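Local coordinates for Lmo0305 protein (Listeria monocytogenes, PDB 3PJ0), which is of unknown function but belongs to the beta-eliminating lyase family, with a fold of the pyridoxal-phosphate-dependent aminotransferase class and a covalently held pyridoxal phosphate, at residues 33-36 and 37-41; 95-99 and 100-104; 124-128 and 129-133; 237-240 and 241-244; 301-304 and 305-309. All blocks are in the same frame, centred on the assembly; numbering follows the deposited sequence. Where two conformers were deposited one is given.

How the contacts relate
All five contacts are local and lie in series along the chain; none nests within or crosses another. Contact 1 closes a turn in the loop between helices 25-31 and 48-61. Contact 2 starts helix 99-102 after strand 91-94, and contact 3 caps helix 128-132 beyond edge strand 115-118; H95 NE2 binds Q124 O, joining these two. Contact 4 folds the loop leading into helix 243-256, and S41 OG with S241 OG probably links it to contact 1. Contact 5 lies in the first turns of helix 300-314, with its nearest atoms at least about 20 Å from every other contact. Contacts 1, 2 and 4 also meet the second subunit.

Contact 1: 33-36 and 37-41; sequences QNID and DNLES
With CG anti to the backbone N (chi1 -171°), the carboxylate of D36 swings forward along the chain and sets OD1 beside the amide of N38, while L39, whose CG is likewise anti to N (chi1 175°), sends its branched end back toward I35. The bond from N38 N to D36 OD1 is 3.0 Å long and nearly straight, although the donor stands well above the carboxylate plane instead of lying in it. The other carboxylate oxygen is engaged as well: a water donates to D36 OD2 at 2.6 Å and accepts from N38 ND2 at 3.1 Å, so that a solvent bridge ties the two side chains at their polar ends. Beneath this, the backbone makes a type I beta turn from D36 to L39, closed by L39 N on D36 O at 3.0 Å. The side-chain bond two residues ahead meets the definition of an Asx turn, and D36 thus grips the same bend twice, once through its main-chain carbonyl and once through its carboxylate. On the apolar side, I35 CG2 meets L39 CD2 at 3.8 Å, the two branched chains passing at a slant; both also rest on L247 of helix 243-256 and on V25 of the second subunit. D37, at the second position of the turn, turns its carboxylate elsewhere: OD1 is hydrogen-bonded to T29 OG1 of the second subunit, and a sodium ion lies about 4 Å from the side chain. Backbone hydrogen bonds from D37, L39 and S41 to that subunit fasten this surface loop into the dimer interface.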
loop_
_atom_site.group_PDB
_atom_site.type_symbol
_atom_site.label_atom_id
_atom_site.label_comp_id
_atom_site.label_asym_id
_atom_site.label_seq_id
_atom_site.Cartn_x
_atom_site.Cartn_y
_atom_site.Cartn_z
ATOM N N GLN A 33 -4.865 -2.170 -21.415
ATOM C CA GLN A 33 -5.286 -2.087 -22.819
ATOM C C GLN A 33 -6.780 -2.209 -22.991
ATOM O O GLN A 33 -7.367 -1.468 -23.787
ATOM C CB GLN A 33 -4.560 -3.138 -23.677
ATOM C CG GLN A 33 -3.079 -2.778 -23.858
ATOM C CD GLN A 33 -2.314 -3.740 -24.713
ATOM O OE1 GLN A 33 -2.631 -4.928 -24.782
ATOM N NE2 GLN A 33 -1.221 -3.232 -25.338
ATOM N N ASN A 34 -7.382 -3.172 -22.296
ATOM C CA ASN A 34 -8.827 -3.420 -22.457
ATOM C C ASN A 34 -9.734 -2.673 -21.479
ATOM O O ASN A 34 -10.941 -2.899 -21.471
ATOM C CB ASN A 34 -9.146 -4.926 -22.407
ATOM C CG ASN A 34 -8.986 -5.527 -21.003
ATOM O OD1 ASN A 34 -8.470 -4.888 -20.107
ATOM N ND2 ASN A 34 -9.427 -6.784 -20.829
ATOM N N ILE A 35 -9.161 -1.774 -20.689
ATOM C CA ILE A 35 -9.889 -1.036 -19.649
ATOM C C ILE A 35 -10.325 0.343 -20.162
ATOM O O ILE A 35 -9.549 1.069 -20.763
ATOM C CB ILE A 35 -9.042 -0.860 -18.387
ATOM C CG1 ILE A 35 -8.573 -2.209 -17.837
ATOM C CG2 ILE A 35 -9.824 -0.035 -17.331
ATOM C CD1 ILE A 35 -9.700 -3.129 -17.281
ATOM N N ASP A 36 -11.581 0.686 -19.911
ATOM C CA ASP A 36 -12.157 1.965 -20.323
ATOM C C ASP A 36 -11.618 3.091 -19.428
ATOM O O ASP A 36 -11.617 2.963 -18.202
ATOM C CB ASP A 36 -13.685 1.858 -20.199
ATOM C CG ASP A 36 -14.434 3.038 -20.786
ATOM O OD1 ASP A 36 -13.906 4.158 -20.955
ATOM O OD2 ASP A 36 -15.637 2.826 -21.074
ATOM N N ASP A 37 -11.097 4.161 -20.031
ATOM C CA ASP A 37 -10.581 5.289 -19.233
ATOM C C ASP A 37 -11.641 5.900 -18.311
ATOM O O ASP A 37 -11.299 6.560 -17.318
ATOM C CB ASP A 37 -9.997 6.385 -20.139
ATOM C CG ASP A 37 -8.640 6.005 -20.732
ATOM O OD1 ASP A 37 -7.872 5.239 -20.113
ATOM O OD2 ASP A 37 -8.343 6.494 -21.845
ATOM N N ASN A 38 -12.917 5.707 -18.644
ATOM C CA ASN A 38 -14.015 6.217 -17.821
ATOM C C ASN A 38 -14.392 5.323 -16.661
ATOM O O ASN A 38 -15.292 5.681 -15.904
ATOM C CB ASN A 38 -15.251 6.490 -18.686
ATOM C CG ASN A 38 -15.027 7.621 -19.666
ATOM O OD1 ASN A 38 -14.373 8.623 -19.338
ATOM N ND2 ASN A 38 -15.553 7.466 -20.886
ATOM N N LEU A 39 -13.710 4.178 -16.498
ATOM C CA LEU A 39 -13.995 3.287 -15.383
ATOM C C LEU A 39 -13.672 4.007 -14.091
ATOM O O LEU A 39 -12.569 4.537 -13.937
ATOM C CB LEU A 39 -13.182 1.985 -15.458
ATOM C CG LEU A 39 -13.319 1.027 -14.292
ATOM C CD1 LEU A 39 -14.799 0.579 -14.095
ATOM C CD2 LEU A 39 -12.350 -0.166 -14.493
ATOM N N GLU A 40 -14.630 4.017 -13.164
ATOM C CA GLU A 40 -14.440 4.733 -11.931
ATOM C C GLU A 40 -13.514 3.994 -10.980
ATOM O O GLU A 40 -13.570 2.791 -10.830
ATOM C CB GLU A 40 -15.773 5.026 -11.236
ATOM C CG GLU A 40 -16.637 6.089 -11.932
ATOM C CD GLU A 40 -16.174 7.521 -11.686
ATOM O OE1 GLU A 40 -15.628 7.827 -10.598
ATOM O OE2 GLU A 40 -16.381 8.371 -12.577
ATOM N N SER A 41 -12.686 4.777 -10.309
ATOM C CA SER A 41 -11.834 4.269 -9.291
ATOM C C SER A 41 -12.652 3.770 -8.104
ATOM O O SER A 41 -13.743 4.292 -7.795
ATOM C CB SER A 41 -10.907 5.383 -8.764
ATOM O OG SER A 41 -10.128 4.906 -7.660
HETATM O O HOH W 1 -7.484 2.473 -21.231
HETATM O O HOH W 2 -16.946 4.908 -21.826
#

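Contact 2: 95-99 and 100-104; sequences HPLSH and LEIHE
H99 and E104 make the one side-chain to side-chain hydrogen bond between 95-99 and 100-104, from H99 ND1 to E104 OE2 at 2.8 Å. It is almost straight (171°): the acceptor lies in the imidazole plane and offers the lone pair turned away from its partner oxygen, even though the ring and carboxylate planes are 53° apart. The glutamate reaches the ring edge on an extended chain, and its OE1 receives a weak bond from Q77 of helix 72-87. Among the backbone bonds, S98 O takes two donors, E101 N at 3.0 Å and I102 N at 3.2 Å, and H103 N binds H99 O at 2.9 Å. Beside them, S98 has its OG anti to the backbone N (chi1 172°), where S98 OG accepts a weak bond from L100 N at 3.3 Å.

The second kind of contact is made over the imidazole face. H103 CB lies above the centre of the H99 ring, 3.6 Å from the centroid, in a CH-pi contact, while the H103 ring itself is canted against it as neither a stack nor an edge-to-face pair. H103 NE2 is held from outside by E149, so the H103 ring is fixed at its far end as well. H99 is therefore met both at an edge and over a face, which restricts its rotation.

Apolar contact is slighter: I102 CD1 comes to 4.1 Å from L97 CB. E101 turns its carboxylate to Y94 and K109.

The result is an N-capped short helix following a type I turn, directly after strand 91-94 of the seven-stranded mixed sheet characteristic of this cofactor fold.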
loop_
_atom_site.group_PDB
_atom_site.type_symbol
_atom_site.label_atom_id
_atom_site.label_comp_id
_atom_site.label_asym_id
_atom_site.label_seq_id
_atom_site.Cartn_x
_atom_site.Cartn_y
_atom_site.Cartn_z
ATOM N N HIS A 95 6.570 -22.518 10.687
ATOM C CA HIS A 95 7.894 -22.955 10.304
ATOM C C HIS A 95 8.926 -21.845 10.639
ATOM O O HIS A 95 8.617 -20.654 10.514
ATOM C CB HIS A 95 7.921 -23.257 8.796
ATOM C CG HIS A 95 9.180 -23.925 8.323
ATOM N ND1 HIS A 95 10.307 -23.221 7.978
ATOM C CD2 HIS A 95 9.476 -25.232 8.114
ATOM C CE1 HIS A 95 11.258 -24.065 7.604
ATOM N NE2 HIS A 95 10.776 -25.296 7.678
ATOM N N PRO A 96 10.147 -22.214 11.062
ATOM C CA PRO A 96 11.207 -21.232 11.374
ATOM C C PRO A 96 11.502 -20.167 10.266
ATOM O O PRO A 96 11.933 -19.045 10.564
ATOM C CB PRO A 96 12.452 -22.123 11.546
ATOM C CG PRO A 96 11.921 -23.390 12.036
ATOM C CD PRO A 96 10.615 -23.590 11.318
ATOM N N LEU A 97 11.250 -20.527 9.011
ATOM C CA LEU A 97 11.541 -19.653 7.878
ATOM C C LEU A 97 10.273 -19.035 7.304
ATOM O O LEU A 97 10.254 -18.607 6.128
ATOM C CB LEU A 97 12.336 -20.405 6.803
ATOM C CG LEU A 97 13.636 -21.047 7.277
ATOM C CD1 LEU A 97 14.485 -21.616 6.117
ATOM C CD2 LEU A 97 14.439 -20.020 8.052
ATOM N N SER A 98 9.214 -18.966 8.110
ATOM C CA SER A 98 8.006 -18.275 7.660
ATOM C C SER A 98 8.362 -16.850 7.248
ATOM O O SER A 98 9.297 -16.243 7.774
ATOM C CB SER A 98 6.938 -18.225 8.738
ATOM O OG SER A 98 5.856 -17.386 8.324
ATOM N N HIS A 99 7.596 -16.307 6.311
ATOM C CA HIS A 99 7.890 -14.977 5.803
ATOM C C HIS A 99 7.752 -13.981 6.953
ATOM O O HIS A 99 8.486 -12.997 7.029
ATOM C CB HIS A 99 6.945 -14.649 4.639
ATOM C CG HIS A 99 7.292 -13.412 3.874
ATOM N ND1 HIS A 99 6.854 -12.154 4.245
ATOM C CD2 HIS A 99 7.961 -13.247 2.708
ATOM C CE1 HIS A 99 7.261 -11.266 3.348
ATOM N NE2 HIS A 99 7.932 -11.898 2.405
ATOM N N LEU A 100 6.810 -14.256 7.849
ATOM C CA LEU A 100 6.583 -13.420 9.015
ATOM C C LEU A 100 7.794 -13.363 9.965
ATOM O O LEU A 100 8.077 -12.347 10.586
ATOM C CB LEU A 100 5.371 -13.934 9.812
ATOM C CG LEU A 100 3.899 -13.832 9.313
ATOM C CD1 LEU A 100 3.383 -12.451 9.490
ATOM C CD2 LEU A 100 3.617 -14.402 7.879
ATOM N N GLU A 101 8.526 -14.470 10.042
ATOM C CA GLU A 101 9.633 -14.563 10.970
ATOM C C GLU A 101 10.905 -13.916 10.453
ATOM O O GLU A 101 11.655 -13.324 11.239
ATOM C CB GLU A 101 9.914 -16.037 11.252
ATOM C CG GLU A 101 10.954 -16.296 12.311
ATOM C CD GLU A 101 10.504 -15.873 13.714
ATOM O OE1 GLU A 101 9.299 -15.582 13.915
ATOM O OE2 GLU A 101 11.375 -15.861 14.613
ATOM N N ILE A 102 11.145 -14.018 9.144
ATOM C CA ILE A 102 12.424 -13.558 8.583
ATOM C C ILE A 102 12.431 -12.438 7.543
ATOM O O ILE A 102 13.497 -11.839 7.324
ATOM C CB ILE A 102 13.224 -14.770 8.001
ATOM C CG1 ILE A 102 12.543 -15.363 6.777
ATOM C CG2 ILE A 102 13.417 -15.874 9.100
ATOM C CD1 ILE A 102 13.371 -16.465 6.093
ATOM N N HIS A 103 11.301 -12.146 6.896
ATOM C CA HIS A 103 11.297 -11.163 5.820
ATOM C C HIS A 103 10.464 -9.898 6.045
ATOM O O HIS A 103 10.308 -9.118 5.116
ATOM C CB HIS A 103 10.852 -11.792 4.486
ATOM C CG HIS A 103 11.761 -12.866 3.968
ATOM N ND1 HIS A 103 13.098 -12.657 3.707
ATOM C CD2 HIS A 103 11.496 -14.135 3.579
ATOM C CE1 HIS A 103 13.623 -13.763 3.212
ATOM N NE2 HIS A 103 12.675 -14.685 3.145
ATOM N N GLU A 104 10.001 -9.661 7.267
ATOM C CA GLU A 104 9.150 -8.510 7.527
ATOM C C GLU A 104 9.687 -7.588 8.623
ATOM O O GLU A 104 8.925 -6.833 9.259
ATOM C CB GLU A 104 7.723 -8.984 7.812
ATOM C CG GLU A 104 7.086 -9.800 6.670
ATOM C CD GLU A 104 5.727 -10.404 7.070
ATOM O OE1 GLU A 104 5.131 -9.955 8.065
ATOM O OE2 GLU A 104 5.268 -11.340 6.389
#

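Contact 3: 124-128 and 129-133; sequences QLLTI and DDIKS
D130 reaches back to T127, and its side chain can be followed atom by atom. D130 CB lies 3.3 Å from T127 O, the carbonyl that also receives the D130 backbone N. With chi1 at -65°, CG is anti to the carbonyl carbon and the carboxylate is directed toward the start of the helix, where D130 CG comes to 3.7 Å from T127 OG1. At the tip, D130 OD2 accepts from T127 N at 2.9 Å, a good bond (161°) although the donor stands somewhat above the carboxylate plane. D130 OD2 also lies 3.4 Å from L126 CA, and a water situated 2.7 Å from D130 OD2 also touches L125 O, extending the polar patch one residue further back. OD1 stays further off, with T127 OG1 its nearest neighbour across the contact.

The reciprocal half of the pattern comes from the threonine. T127 OG1 sits between the backbone N and the carbonyl carbon and accepts a weak bond from D130 N at 3.4 Å. Side chain to backbone in both directions, across three residues, is a capping box: the carboxylate takes up T127 N, the amide of the N-cap residue, while D130 N is shared between T127 O and, weakly, T127 OG1. The negative carboxylate at the N-terminal end is probably helped by the helix dipole. After a weak first bond from I131 N to T127 O, K132 N binds I128 O at 2.9 Å in the carbonyl plane.

Apolar groups join the helix to its surroundings. L126 CD1 and I131 CD1 are 4.4 Å apart, and both side chains rest on L119 after strand 115-118. I128 packs on I163 and Y166, so capped helix 128-132 lies between that loop and helix 157-170.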
loop_
_atom_site.group_PDB
_atom_site.type_symbol
_atom_site.label_atom_id
_atom_site.label_comp_id
_atom_site.label_asym_id
_atom_site.label_seq_id
_atom_site.Cartn_x
_atom_site.Cartn_y
_atom_site.Cartn_z
ATOM N N GLN A 124 13.633 -28.474 7.156
ATOM C CA GLN A 124 12.651 -29.479 6.701
ATOM C C GLN A 124 11.238 -29.076 6.961
ATOM O O GLN A 124 10.973 -28.097 7.669
ATOM C CB GLN A 124 12.931 -30.864 7.319
ATOM C CG GLN A 124 13.003 -30.904 8.818
ATOM C CD GLN A 124 13.572 -32.236 9.353
ATOM O OE1 GLN A 124 12.937 -33.291 9.242
ATOM N NE2 GLN A 124 14.746 -32.176 9.964
ATOM N N LEU A 125 10.332 -29.814 6.339
ATOM C CA LEU A 125 8.916 -29.563 6.535
ATOM C C LEU A 125 8.512 -29.773 7.983
ATOM O O LEU A 125 8.983 -30.696 8.674
ATOM C CB LEU A 125 8.062 -30.494 5.653
ATOM C CG LEU A 125 7.976 -30.189 4.175
ATOM C CD1 LEU A 125 7.417 -31.384 3.400
ATOM C CD2 LEU A 125 7.102 -28.910 3.937
ATOM N N LEU A 126 7.648 -28.898 8.457
ATOM C CA LEU A 126 7.073 -29.066 9.784
ATOM C C LEU A 126 6.121 -30.257 9.697
ATOM O O LEU A 126 5.613 -30.582 8.615
ATOM C CB LEU A 126 6.319 -27.809 10.209
ATOM C CG LEU A 126 4.993 -27.420 9.547
ATOM C CD1 LEU A 126 3.738 -28.210 10.083
ATOM C CD2 LEU A 126 4.730 -25.916 9.736
ATOM N N THR A 127 5.888 -30.919 10.817
ATOM C CA THR A 127 4.918 -32.022 10.845
ATOM C C THR A 127 3.907 -31.868 11.967
ATOM O O THR A 127 4.074 -31.049 12.888
ATOM C CB THR A 127 5.610 -33.364 11.078
ATOM O OG1 THR A 127 6.110 -33.378 12.414
ATOM C CG2 THR A 127 6.738 -33.599 10.044
ATOM N N ILE A 128 2.840 -32.661 11.890
ATOM C CA ILE A 128 1.846 -32.698 12.966
ATOM C C ILE A 128 2.515 -33.007 14.318
ATOM O O ILE A 128 2.066 -32.514 15.347
ATOM C CB ILE A 128 0.696 -33.693 12.664
ATOM C CG1 ILE A 128 -0.510 -33.418 13.586
ATOM C CG2 ILE A 128 1.193 -35.141 12.785
ATOM C CD1 ILE A 128 -1.782 -34.188 13.221
ATOM N N ASP A 129 3.592 -33.813 14.319
ATOM C CA ASP A 129 4.339 -34.144 15.534
ATOM C C ASP A 129 4.924 -32.877 16.190
ATOM O O ASP A 129 4.997 -32.769 17.417
ATOM C CB ASP A 129 5.486 -35.136 15.244
ATOM C CG ASP A 129 5.012 -36.453 14.606
ATOM O OD1 ASP A 129 5.169 -37.500 15.272
ATOM O OD2 ASP A 129 4.491 -36.457 13.459
ATOM N N ASP A 130 5.347 -31.920 15.375
ATOM C CA ASP A 130 5.894 -30.659 15.902
ATOM C C ASP A 130 4.812 -29.863 16.609
ATOM O O ASP A 130 5.059 -29.266 17.667
ATOM C CB ASP A 130 6.478 -29.805 14.786
ATOM C CG ASP A 130 7.675 -30.453 14.133
ATOM O OD1 ASP A 130 8.507 -31.051 14.850
ATOM O OD2 ASP A 130 7.766 -30.370 12.893
ATOM N N ILE A 131 3.617 -29.840 16.013
ATOM C CA ILE A 131 2.472 -29.155 16.580
ATOM C C ILE A 131 2.064 -29.803 17.918
ATOM O O ILE A 131 1.813 -29.103 18.913
ATOM C CB ILE A 131 1.273 -29.136 15.602
ATOM C CG1 ILE A 131 1.616 -28.362 14.331
ATOM C CG2 ILE A 131 0.084 -28.494 16.270
ATOM C CD1 ILE A 131 0.600 -28.583 13.186
ATOM N N LYS A 132 2.003 -31.133 17.925
ATOM C CA LYS A 132 1.685 -31.920 19.128
ATOM C C LYS A 132 2.710 -31.717 20.237
ATOM O O LYS A 132 2.355 -31.826 21.407
ATOM C CB LYS A 132 1.558 -33.423 18.788
ATOM C CG LYS A 132 0.276 -33.787 18.045
ATOM C CD LYS A 132 0.169 -35.313 17.758
ATOM C CE LYS A 132 -1.171 -35.686 17.109
ATOM N NZ LYS A 132 -1.294 -37.168 16.918
ATOM N N SER A 133 3.950 -31.392 19.880
ATOM C CA SER A 133 5.037 -31.161 20.837
ATOM C C SER A 133 5.122 -29.726 21.375
ATOM O O SER A 133 6.024 -29.426 22.160
ATOM C CB SER A 133 6.388 -31.504 20.187
ATOM O OG SER A 133 6.423 -32.847 19.748
HETATM O O HOH W 3 9.706 -31.345 11.312
#

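Contact 4: 237-240 and 241-244; sequences GDLI and SLYP
L239 and L242 pack together in the loop that joins helix 222-234 to helix 243-256, just ahead of the second helix. The loop contains an inverse gamma turn centred on D238, marked by a weak bond from L239 N to G237 O. What then joins 237-240 to 241-244 is apolar contact, with polar groups paired to residues outside.

Polar bonds tie down the bend from other parts of the fold. S241 OG pairs with S41 OG in the loop of contact 1. L242 N binds D42 OD2, which with a weaker bond from Y243 N to D42 OD1 anchors the approach to helix 243-256. Y245 of the second subunit completes the setting, its OH hydrogen-bonded to S241 O and its side chain packed on both L239 and L242.

The apolar part is the meeting of these two leucines, which are buried and whose side chains run at about a right angle. The CB of L239 is directed toward 241-244, and in L242 the CG stands anti to the carbonyl carbon (chi1 -73°), beside the backbone N, which carries the branched end back over the residues before it. Its two methyls then serve different partners. L242 CD1 approaches G237 O, the acceptor of the gamma turn, at 4.1 Å. The other methyl lies against both the base and the branch of its neighbour: L242 CD2 is 4.0 Å from L239 CB, and the closest touch between the two side chains is that of L242 CD2 with L239 CD2, at 3.8 Å.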
loop_
_atom_site.group_PDB
_atom_site.type_symbol
_atom_site.label_atom_id
_atom_site.label_comp_id
_atom_site.label_asym_id
_atom_site.label_seq_id
_atom_site.Cartn_x
_atom_site.Cartn_y
_atom_site.Cartn_z
ATOM N N GLY A 237 -3.276 0.795 4.996
ATOM C CA GLY A 237 -3.507 0.041 3.754
ATOM C C GLY A 237 -4.830 0.364 3.030
ATOM O O GLY A 237 -5.057 -0.088 1.898
ATOM N N ASP A 238 -5.707 1.169 3.656
ATOM C CA ASP A 238 -7.009 1.502 3.051
ATOM C C ASP A 238 -6.803 2.711 2.165
ATOM O O ASP A 238 -7.250 3.813 2.445
ATOM C CB ASP A 238 -8.048 1.776 4.152
ATOM C CG ASP A 238 -9.448 1.982 3.622
ATOM O OD1 ASP A 238 -9.842 1.374 2.589
ATOM O OD2 ASP A 238 -10.186 2.759 4.280
ATOM N N LEU A 239 -6.094 2.505 1.073
ATOM C CA LEU A 239 -5.769 3.620 0.190
ATOM C C LEU A 239 -7.034 4.065 -0.526
ATOM O O LEU A 239 -7.929 3.246 -0.783
ATOM C CB LEU A 239 -4.702 3.169 -0.813
ATOM C CG LEU A 239 -3.207 3.270 -0.435
ATOM C CD1 LEU A 239 -2.848 2.776 0.937
ATOM C CD2 LEU A 239 -2.325 2.612 -1.496
ATOM N N ILE A 240 -7.099 5.344 -0.885
ATOM C CA ILE A 240 -8.246 5.833 -1.637
ATOM C C ILE A 240 -8.482 4.985 -2.894
ATOM O O ILE A 240 -9.603 4.559 -3.148
ATOM C CB ILE A 240 -8.165 7.367 -2.009
ATOM C CG1 ILE A 240 -9.437 7.793 -2.756
ATOM C CG2 ILE A 240 -6.921 7.724 -2.872
ATOM C CD1 ILE A 240 -9.650 9.295 -2.799
ATOM N N SER A 241 -7.417 4.690 -3.627
ATOM C CA SER A 241 -7.530 4.002 -4.917
ATOM C C SER A 241 -6.506 2.886 -5.051
ATOM O O SER A 241 -5.290 3.171 -5.184
ATOM C CB SER A 241 -7.274 4.997 -6.051
ATOM O OG SER A 241 -8.256 6.019 -6.113
ATOM N N LEU A 242 -6.989 1.659 -5.010
ATOM C CA LEU A 242 -6.134 0.470 -5.219
ATOM C C LEU A 242 -6.273 -0.099 -6.641
ATOM O O LEU A 242 -5.589 -1.078 -6.991
ATOM C CB LEU A 242 -6.473 -0.615 -4.178
ATOM C CG LEU A 242 -5.970 -0.287 -2.769
ATOM C CD1 LEU A 242 -6.633 -1.189 -1.706
ATOM C CD2 LEU A 242 -4.422 -0.371 -2.661
ATOM N N TYR A 243 -7.095 0.518 -7.492
ATOM C CA TYR A 243 -7.301 -0.051 -8.833
ATOM C C TYR A 243 -6.026 -0.343 -9.679
ATOM O O TYR A 243 -6.060 -1.304 -10.449
ATOM C CB TYR A 243 -8.311 0.754 -9.675
ATOM C CG TYR A 243 -7.805 2.075 -10.166
ATOM C CD1 TYR A 243 -7.043 2.160 -11.331
ATOM C CD2 TYR A 243 -8.090 3.257 -9.481
ATOM C CE1 TYR A 243 -6.569 3.399 -11.778
ATOM C CE2 TYR A 243 -7.635 4.478 -9.938
ATOM C CZ TYR A 243 -6.879 4.547 -11.073
ATOM O OH TYR A 243 -6.417 5.753 -11.533
ATOM N N PRO A 244 -4.933 0.452 -9.543
ATOM C CA PRO A 244 -3.793 0.062 -10.379
ATOM C C PRO A 244 -3.312 -1.370 -10.141
ATOM O O PRO A 244 -2.918 -2.068 -11.102
ATOM C CB PRO A 244 -2.713 1.110 -10.035
ATOM C CG PRO A 244 -3.490 2.321 -9.576
ATOM C CD PRO A 244 -4.696 1.731 -8.861
#

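Contact 5: 301-304 and 305-309; sequences DEIG and AILTK
G304 and T308 show how a helix can satisfy a carbonyl twice over. Both lie within helix 300-314, where each i to i+4 pair in this stretch is bonded, though not equally well. L307 N donates to I303 O at 2.8 Å and 169°, running almost straight out from the carbonyl. The two earlier bonds are weak: A305 N to D301 O at 3.3 Å, and I306 N to E302 O at 3.5 Å.

G304 O has two donors in T308. T308 N reaches G304 O at 2.9 Å and T308 OG1 reaches it at 2.8 Å, from opposite faces of the carbonyl plane. The hydroxyl can do this because OG1 is anti to the carbonyl carbon (chi1 -62°), folding back along the helix; a polar hydroxyl is thereby satisfied within its own helix, while T308 also packs on T5 and L6 of helix 2-11. Further along, K309 NZ pairs with E358 in a salt bridge, and E302 N binds S299 OG at the start of the helix.

The apolar side is formed by I303 and L307, both buried, with the partly exposed I306 beside them. I303 and L307 both lean on L322, with I303 CG2 3.9 Å from L307 CG, and I303 CD1 reaches I306 CD1 at 4.2 Å.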
loop_
_atom_site.group_PDB
_atom_site.type_symbol
_atom_site.label_atom_id
_atom_site.label_comp_id
_atom_site.label_asym_id
_atom_site.label_seq_id
_atom_site.Cartn_x
_atom_site.Cartn_y
_atom_site.Cartn_z
ATOM N N ASP A 301 32.034 -18.956 -5.572
ATOM C CA ASP A 301 33.003 -18.309 -6.466
ATOM C C ASP A 301 33.246 -19.178 -7.688
ATOM O O ASP A 301 33.217 -18.697 -8.825
ATOM C CB ASP A 301 34.354 -18.049 -5.771
ATOM C CG ASP A 301 34.352 -16.809 -4.888
ATOM O OD1 ASP A 301 33.418 -15.981 -4.946
ATOM O OD2 ASP A 301 35.326 -16.664 -4.123
ATOM N N GLU A 302 33.474 -20.463 -7.441
ATOM C CA GLU A 302 33.715 -21.444 -8.500
ATOM C C GLU A 302 32.531 -21.628 -9.461
ATOM O O GLU A 302 32.714 -21.691 -10.676
ATOM C CB GLU A 302 34.113 -22.798 -7.888
ATOM C CG GLU A 302 35.539 -22.817 -7.272
ATOM C CD GLU A 302 35.860 -24.136 -6.562
ATOM O OE1 GLU A 302 34.942 -24.740 -5.963
ATOM O OE2 GLU A 302 37.012 -24.579 -6.605
ATOM N N ILE A 303 31.334 -21.759 -8.919
ATOM C CA ILE A 303 30.139 -21.948 -9.751
ATOM C C ILE A 303 29.757 -20.659 -10.483
ATOM O O ILE A 303 29.314 -20.696 -11.631
ATOM C CB ILE A 303 28.940 -22.515 -8.929
ATOM C CG1 ILE A 303 29.297 -23.892 -8.353
ATOM C CG2 ILE A 303 27.675 -22.568 -9.787
ATOM C CD1 ILE A 303 29.783 -24.882 -9.380
ATOM N N GLY A 304 29.946 -19.516 -9.841
ATOM C CA GLY A 304 29.648 -18.241 -10.478
ATOM C C GLY A 304 30.422 -18.055 -11.778
ATOM O O GLY A 304 29.869 -17.557 -12.770
ATOM N N ALA A 305 31.703 -18.430 -11.763
ATOM C CA ALA A 305 32.573 -18.348 -12.938
ATOM C C ALA A 305 32.038 -19.214 -14.062
ATOM O O ALA A 305 32.016 -18.805 -15.237
ATOM C CB ALA A 305 34.036 -18.765 -12.585
ATOM N N ILE A 306 31.599 -20.411 -13.699
ATOM C CA ILE A 306 31.019 -21.342 -14.673
ATOM C C ILE A 306 29.706 -20.776 -15.242
ATOM O O ILE A 306 29.521 -20.711 -16.448
ATOM C CB ILE A 306 30.783 -22.730 -14.031
ATOM C CG1 ILE A 306 32.148 -23.389 -13.737
ATOM C CG2 ILE A 306 29.934 -23.605 -14.944
ATOM C CD1 ILE A 306 32.073 -24.695 -12.905
ATOM N N LEU A 307 28.820 -20.327 -14.376
ATOM C CA LEU A 307 27.537 -19.805 -14.831
ATOM C C LEU A 307 27.726 -18.557 -15.707
ATOM O O LEU A 307 27.041 -18.388 -16.701
ATOM C CB LEU A 307 26.606 -19.518 -13.653
ATOM C CG LEU A 307 26.132 -20.693 -12.781
ATOM C CD1 LEU A 307 25.070 -20.204 -11.791
ATOM C CD2 LEU A 307 25.586 -21.890 -13.613
ATOM N N THR A 308 28.679 -17.695 -15.357
ATOM C CA THR A 308 28.975 -16.511 -16.174
ATOM C C THR A 308 29.399 -16.897 -17.580
ATOM O O THR A 308 28.899 -16.341 -18.563
ATOM C CB THR A 308 30.099 -15.670 -15.519
ATOM O OG1 THR A 308 29.638 -15.215 -14.248
ATOM C CG2 THR A 308 30.498 -14.458 -16.372
ATOM N N LYS A 309 30.309 -17.863 -17.687
ATOM C CA LYS A 309 30.798 -18.279 -18.987
ATOM C C LYS A 309 29.648 -18.844 -19.806
ATOM O O LYS A 309 29.520 -18.521 -20.989
ATOM C CB LYS A 309 31.906 -19.330 -18.842
ATOM C CG LYS A 309 32.342 -19.968 -20.156
ATOM C CD LYS A 309 33.507 -20.934 -19.978
ATOM C CE LYS A 309 33.873 -21.607 -21.297
ATOM N NZ LYS A 309 34.933 -22.629 -21.113
#